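Local coordinates for Ton_1535 (Thermococcus onnurineus, PDB 3ZPJ), which is of unknown function but folds into an all-helical alpha-solenoid that contains a left-handed helical turn, at residues 94-97 against 98-101; 184-187 against 188-192. All blocks are in the same frame, centred on the assembly; numbering follows the deposited sequence.

Contact 1 of 2, residues 94-97 against 98-101; sequences MDFF and NRAI
Side-chain torsions on both residues bring Asp-95 and Arg-99 together. The carboxylate carbon CG of Asp-95 stands opposite its own backbone N (chi1 176°), and the Arg-99 chain runs extended from CG to NE. One turn of helix separates the two residues, and their charged ends form a salt bridge. Arg-99 NE gives a nearly straight hydrogen bond of 3.3 Å to Asp-95 OD1, with an N-H...O angle of 176°. The oxygen lies in the guanidinium plane, while NE meets it from above the carboxylate plane. A second, weak bond of 3.3 Å runs from Arg-99 NH2 to Asp-95 OD2. The same guanidinium lies flat on one face of the Phe-96 ring, with planes 15° apart and Arg-99 CZ 3.8 Å from Phe-96 CZ. This is a cation-pi stack. The group is thus held on one face by the ring and at its edge by the acid, which should limit its rotation. The backbone keeps the i to i+4 hydrogen bonds of an alpha helix, among them Ala-100 N to Phe-96 O at 2.9 Å. Phe-97, Ala-100 and Ile-101 all touch Leu-120 of helix 110-126. Phe-96 and Phe-97 meet Ala-81 of helix 70-86, and Arg-99 reaches Tyr-77 there. This part of helix 90-104 therefore packs against the helices before and after it in the chain.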
ATOM      1  N   MET A  94      -7.584  15.342  14.297  1.00 40.46           N
ATOM      2  CA  MET A  94      -8.713  15.685  13.440  1.00 45.25           C
ATOM      3  C   MET A  94      -9.011  17.161  13.599  1.00 45.16           C
ATOM      4  O   MET A  94      -9.483  17.814  12.669  1.00 59.10           O
ATOM      5  CB  MET A  94      -9.957  14.820  13.727  1.00 52.53           C
ATOM      6  CG  MET A  94      -9.932  13.386  13.114  1.00 66.57           C
ATOM      7  SD  MET A  94      -9.628  13.246  11.318  1.00 54.30           S
ATOM      8  CE  MET A  94      -9.978  11.524  11.023  1.00 70.68           C
ATOM      9  N   ASP A  95      -8.706  17.694  14.772  1.00 41.39           N
ATOM     10  CA  ASP A  95      -8.777  19.137  14.969  1.00 52.05           C
ATOM     11  C   ASP A  95      -7.827  19.820  13.980  1.00 46.92           C
ATOM     12  O   ASP A  95      -8.226  20.726  13.249  1.00 45.33           O
ATOM     13  CB  ASP A  95      -8.434  19.503  16.417  1.00 58.39           C
ATOM     14  CG  ASP A  95      -8.391  21.013  16.666  1.00 61.04           C
ATOM     15  OD1 ASP A  95      -8.790  21.812  15.788  1.00 63.32           O
ATOM     16  OD2 ASP A  95      -7.965  21.407  17.771  1.00 63.05           O
ATOM     17  N   PHE A  96      -6.578  19.373  13.929  1.00 37.10           N
ATOM     18  CA  PHE A  96      -5.637  20.004  13.007  1.00 41.04           C
ATOM     19  C   PHE A  96      -5.917  19.750  11.536  1.00 46.88           C
ATOM     20  O   PHE A  96      -5.714  20.637  10.709  1.00 43.75           O
ATOM     21  CB  PHE A  96      -4.182  19.739  13.393  1.00 34.35           C
ATOM     22  CG  PHE A  96      -3.701  20.667  14.462  1.00 46.88           C
ATOM     23  CD1 PHE A  96      -4.073  20.464  15.785  1.00 52.28           C
ATOM     24  CD2 PHE A  96      -2.958  21.791  14.145  1.00 44.66           C
ATOM     25  CE1 PHE A  96      -3.666  21.338  16.775  1.00 48.69           C
ATOM     26  CE2 PHE A  96      -2.547  22.663  15.135  1.00 48.97           C
ATOM     27  CZ  PHE A  96      -2.903  22.434  16.450  1.00 48.31           C
ATOM     28  N   PHE A  97      -6.414  18.562  11.211  1.00 45.59           N
ATOM     29  CA  PHE A  97      -6.873  18.313   9.855  1.00 39.88           C
ATOM     30  C   PHE A  97      -7.983  19.294   9.440  1.00 42.12           C
ATOM     31  O   PHE A  97      -7.984  19.810   8.326  1.00 44.15           O
ATOM     32  CB  PHE A  97      -7.298  16.854   9.689  1.00 37.67           C
ATOM     33  CG  PHE A  97      -6.136  15.915   9.513  1.00 42.21           C
ATOM     34  CD1 PHE A  97      -5.211  16.132   8.496  1.00 39.79           C
ATOM     35  CD2 PHE A  97      -5.942  14.846  10.376  1.00 44.07           C
ATOM     36  CE1 PHE A  97      -4.123  15.283   8.323  1.00 45.99           C
ATOM     37  CE2 PHE A  97      -4.853  13.994  10.212  1.00 48.96           C
ATOM     38  CZ  PHE A  97      -3.942  14.214   9.179  1.00 47.03           C
ATOM     39  N   ASN A  98      -8.903  19.574  10.352  1.00 38.02           N
ATOM     40  CA  ASN A  98      -9.972  20.505  10.064  1.00 39.54           C
ATOM     41  C   ASN A  98      -9.476  21.925   9.911  1.00 49.47           C
ATOM     42  O   ASN A  98     -10.026  22.702   9.122  1.00 49.60           O
ATOM     43  CB  ASN A  98     -11.050  20.426  11.135  1.00 47.11           C
ATOM     44  CG  ASN A  98     -12.000  19.275  10.902  1.00 64.94           C
ATOM     45  OD1 ASN A  98     -12.504  19.092   9.792  1.00 74.44           O
ATOM     46  ND2 ASN A  98     -12.234  18.477  11.936  1.00 71.77           N
ATOM     47  N   ARG A  99      -8.438  22.266  10.668  1.00 47.18           N
ATOM     48  CA  ARG A  99      -7.813  23.562  10.501  1.00 46.22           C
ATOM     49  C   ARG A  99      -7.197  23.621   9.107  1.00 40.18           C
ATOM     50  O   ARG A  99      -7.358  24.610   8.394  1.00 45.55           O
ATOM     51  CB  ARG A  99      -6.764  23.826  11.582  1.00 43.73           C
ATOM     52  CG  ARG A  99      -7.341  23.956  12.989  1.00 44.55           C
ATOM     53  CD  ARG A  99      -6.307  24.538  13.951  1.00 41.12           C
ATOM     54  NE  ARG A  99      -6.556  24.134  15.330  1.00 45.08           N
ATOM     55  CZ  ARG A  99      -5.970  24.684  16.390  1.00 54.99           C
ATOM     56  NH1 ARG A  99      -5.099  25.680  16.234  1.00 51.46           N
ATOM     57  NH2 ARG A  99      -6.263  24.239  17.607  1.00 55.58           N
ATOM     58  N   ALA A 100      -6.519  22.546   8.715  1.00 39.53           N
ATOM     59  CA  ALA A 100      -5.913  22.463   7.381  1.00 44.76           C
ATOM     60  C   ALA A 100      -6.952  22.683   6.280  1.00 47.30           C
ATOM     61  O   ALA A 100      -6.778  23.546   5.423  1.00 53.42           O
ATOM     62  CB  ALA A 100      -5.178  21.132   7.192  1.00 45.51           C
ATOM     63  N   ILE A 101      -8.039  21.920   6.335  1.00 47.04           N
ATOM     64  CA  ILE A 101      -9.188  22.106   5.445  1.00 32.35           C
ATOM     65  C   ILE A 101      -9.659  23.571   5.375  1.00 47.14           C
ATOM     66  O   ILE A 101      -9.851  24.119   4.286  1.00 45.53           O
ATOM     67  CB  ILE A 101     -10.400  21.251   5.915  1.00 41.02           C
ATOM     68  CG1 ILE A 101     -10.136  19.757   5.693  1.00 43.77           C
ATOM     69  CG2 ILE A 101     -11.692  21.707   5.227  1.00 44.10           C
ATOM     70  CD1 ILE A 101      -9.877  19.414   4.288  1.00 37.54           C
TER

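Contact 2 of 2, residues 184-187 against 188-192; sequences AFDI and FDKLH
Phe-188 folds its ring back over the carbonyl of Ala-184, one helical turn earlier. Its CG lies on the far side of CB from the carbonyl carbon, beside the backbone N (chi1 -67°). One ring face therefore covers Ala-184 O, which sits 3.4 Å from Phe-188 CG and is offset toward the rim of the ring. Ala-184 O also accepts the backbone hydrogen bond from Phe-188 N at 2.9 Å. Ile-187 completes this apolar side. Ile-187 CG2 reaches Phe-188 CD1 at 4.0 Å and Leu-191 CD1 at 4.2 Å. Replacing Phe-188 with an alanine would probably open a gap beside Ile-187 CG2 and leave the carbonyl of Ala-184 without its ring cover.

The polar side is looser. Asp-186 and Lys-190 run side by side, but Asp-186 OD2 and Lys-190 NZ are 3.9 Å apart, a long salt bridge between two exposed residues. The bends in the Lys-190 chain leave its NZ beside Asp-186 OD2, but only at this long range. Asp-189 is also exposed, and its CB rests over one face of the Phe-185 ring in a CH-pi contact, with Asp-189 CB 4.0 Å from Phe-185 CE2. The helix is ending here. Leu-191 is the first residue to leave helical backbone angles, although Leu-191 N still bonds to Ile-187 O at 3.0 Å.

Both the apolar side and Phe-185 meet neighbouring helices. Ile-187 meets Leu-165, and Phe-188 and Leu-191 meet Leu-159, all on helix 151-170. Phe-188 also touches Arg-196 and Ala-197 of helix 194-209, while Phe-185 packs on Val-200 and Glu-201. The C-terminal end of helix 174-190 is thus tied to the helices before and after it.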
ATOM      1  N   ALA A 184      -4.380   6.837  -9.243  1.00 26.43           N
ATOM      2  CA  ALA A 184      -3.117   7.291  -9.808  1.00 25.58           C
ATOM      3  C   ALA A 184      -2.948   6.771 -11.238  1.00 31.60           C
ATOM      4  O   ALA A 184      -2.616   7.546 -12.153  1.00 34.52           O
ATOM      5  CB  ALA A 184      -1.934   6.884  -8.918  1.00 20.12           C
ATOM      6  N   PHE A 185      -3.212   5.476 -11.441  1.00 32.32           N
ATOM      7  CA  PHE A 185      -3.043   4.885 -12.765  1.00 35.22           C
ATOM      8  C   PHE A 185      -3.967   5.559 -13.745  1.00 25.53           C
ATOM      9  O   PHE A 185      -3.579   5.881 -14.870  1.00 33.16           O
ATOM     10  CB  PHE A 185      -3.362   3.384 -12.808  1.00 35.63           C
ATOM     11  CG  PHE A 185      -3.399   2.833 -14.214  1.00 33.67           C
ATOM     12  CD1 PHE A 185      -2.226   2.470 -14.857  1.00 39.26           C
ATOM     13  CD2 PHE A 185      -4.599   2.725 -14.911  1.00 31.49           C
ATOM     14  CE1 PHE A 185      -2.238   1.968 -16.166  1.00 39.64           C
ATOM     15  CE2 PHE A 185      -4.623   2.243 -16.223  1.00 35.38           C
ATOM     16  CZ  PHE A 185      -3.441   1.858 -16.849  1.00 38.18           C
ATOM     17  N   ASP A 186      -5.211   5.699 -13.326  1.00 26.75           N
ATOM     18  CA  ASP A 186      -6.210   6.411 -14.106  1.00 38.89           C
ATOM     19  C   ASP A 186      -5.685   7.775 -14.569  1.00 30.91           C
ATOM     20  O   ASP A 186      -5.847   8.153 -15.736  1.00 32.51           O
ATOM     21  CB  ASP A 186      -7.467   6.592 -13.271  1.00 49.92           C
ATOM     22  CG  ASP A 186      -8.706   6.230 -14.019  1.00 64.97           C
ATOM     23  OD1 ASP A 186      -9.082   5.037 -13.968  1.00 78.48           O
ATOM     24  OD2 ASP A 186      -9.295   7.132 -14.656  1.00 62.41           O
ATOM     25  N   ILE A 187      -5.023   8.485 -13.658  1.00 29.96           N
ATOM     26  CA  ILE A 187      -4.520   9.834 -13.941  1.00 37.47           C
ATOM     27  C   ILE A 187      -3.341   9.786 -14.924  1.00 36.99           C
ATOM     28  O   ILE A 187      -3.272  10.581 -15.872  1.00 29.91           O
ATOM     29  CB  ILE A 187      -4.097  10.552 -12.637  1.00 32.48           C
ATOM     30  CG1 ILE A 187      -5.319  11.102 -11.898  1.00 34.67           C
ATOM     31  CG2 ILE A 187      -3.143  11.678 -12.921  1.00 36.17           C
ATOM     32  CD1 ILE A 187      -4.976  11.640 -10.486  1.00 31.62           C
ATOM     33  N   PHE A 188      -2.426   8.840 -14.699  1.00 26.33           N
ATOM     34  CA  PHE A 188      -1.235   8.722 -15.523  1.00 29.02           C
ATOM     35  C   PHE A 188      -1.572   8.215 -16.916  1.00 32.46           C
ATOM     36  O   PHE A 188      -0.913   8.560 -17.909  1.00 35.99           O
ATOM     37  CB  PHE A 188      -0.229   7.800 -14.835  1.00 35.42           C
ATOM     38  CG  PHE A 188       0.329   8.379 -13.575  1.00 32.88           C
ATOM     39  CD1 PHE A 188       0.369   9.758 -13.400  1.00 32.26           C
ATOM     40  CD2 PHE A 188       0.806   7.568 -12.566  1.00 24.16           C
ATOM     41  CE1 PHE A 188       0.870  10.307 -12.242  1.00 26.89           C
ATOM     42  CE2 PHE A 188       1.310   8.119 -11.387  1.00 21.30           C
ATOM     43  CZ  PHE A 188       1.348   9.484 -11.239  1.00 35.41           C
ATOM     44  N   ASP A 189      -2.619   7.402 -16.981  1.00 38.98           N
ATOM     45  CA  ASP A 189      -3.116   6.895 -18.242  1.00 32.96           C
ATOM     46  C   ASP A 189      -3.757   8.001 -19.085  1.00 40.54           C
ATOM     47  O   ASP A 189      -3.420   8.169 -20.265  1.00 40.35           O
ATOM     48  CB  ASP A 189      -4.132   5.788 -17.993  1.00 40.35           C
ATOM     49  CG  ASP A 189      -4.595   5.129 -19.273  1.00 51.15           C
ATOM     50  OD1 ASP A 189      -3.735   4.732 -20.094  1.00 54.03           O
ATOM     51  OD2 ASP A 189      -5.824   5.029 -19.465  1.00 55.98           O
ATOM     52  N   LYS A 190      -4.689   8.747 -18.490  1.00 38.28           N
ATOM     53  CA  LYS A 190      -5.400   9.789 -19.246  1.00 44.16           C
ATOM     54  C   LYS A 190      -4.478  10.937 -19.622  1.00 41.60           C
ATOM     55  O   LYS A 190      -4.702  11.601 -20.627  1.00 41.33           O
ATOM     56  CB  LYS A 190      -6.592  10.363 -18.471  1.00 42.36           C
ATOM     57  CG  LYS A 190      -7.625   9.362 -18.019  1.00 59.31           C
ATOM     58  CD  LYS A 190      -8.135   8.491 -19.146  1.00 71.51           C
ATOM     59  CE  LYS A 190      -9.298   7.649 -18.648  1.00 79.87           C
ATOM     60  NZ  LYS A 190     -10.382   8.519 -18.099  1.00 84.78           N
ATOM     61  N   LEU A 191      -3.451  11.177 -18.808  1.00 40.80           N
ATOM     62  CA  LEU A 191      -2.596  12.341 -19.026  1.00 43.16           C
ATOM     63  C   LEU A 191      -1.295  12.022 -19.764  1.00 41.91           C
ATOM     64  O   LEU A 191      -0.410  12.878 -19.871  1.00 38.61           O
ATOM     65  CB  LEU A 191      -2.300  13.044 -17.706  1.00 35.26           C
ATOM     66  CG  LEU A 191      -3.487  13.794 -17.129  1.00 35.68           C
ATOM     67  CD1 LEU A 191      -3.003  14.573 -15.940  1.00 39.43           C
ATOM     68  CD2 LEU A 191      -4.065  14.735 -18.182  1.00 42.39           C
ATOM     69  N   HIS A 192      -1.174  10.786 -20.241  1.00 31.77           N
ATOM     70  CA  HIS A 192      -0.097  10.431 -21.165  1.00 33.89           C
ATOM     71  C   HIS A 192       1.322  10.443 -20.585  1.00 34.62           C
ATOM     72  O   HIS A 192       2.273  10.800 -21.281  1.00 39.97           O
ATOM     73  CB  HIS A 192      -0.187  11.308 -22.410  1.00 40.70           C
ATOM     74  CG  HIS A 192      -1.577  11.413 -22.942  1.00 49.42           C
ATOM     75  ND1 HIS A 192      -2.157  12.610 -23.300  1.00 46.28           N
ATOM     76  CD2 HIS A 192      -2.529  10.464 -23.125  1.00 42.52           C
ATOM     77  CE1 HIS A 192      -3.394  12.393 -23.706  1.00 45.40           C
ATOM     78  NE2 HIS A 192      -3.641  11.099 -23.611  1.00 42.07           N
TER

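How the contacts relate
From the N terminus, the chain reaches contact 1 on helix 90-104 and later contact 2 at the end of helix 174-190. Each contact stays within one continuous stretch and closes no long loop. The two are in series and neither nest nor cross. Helices 110-126, 130-146 and 151-170 lie between them along the chain. The centres of contact 1 and contact 2 are about 29 Å apart. Their nearest atoms are about 17 Å apart, so the two do not touch. Contact 1 ties its helix to 70-86 and 110-126, and also reaches 130-146. Contact 2 ties the end of helix 174-190 to helices 151-170 and 194-209. They belong to separate regions of the alpha-solenoid.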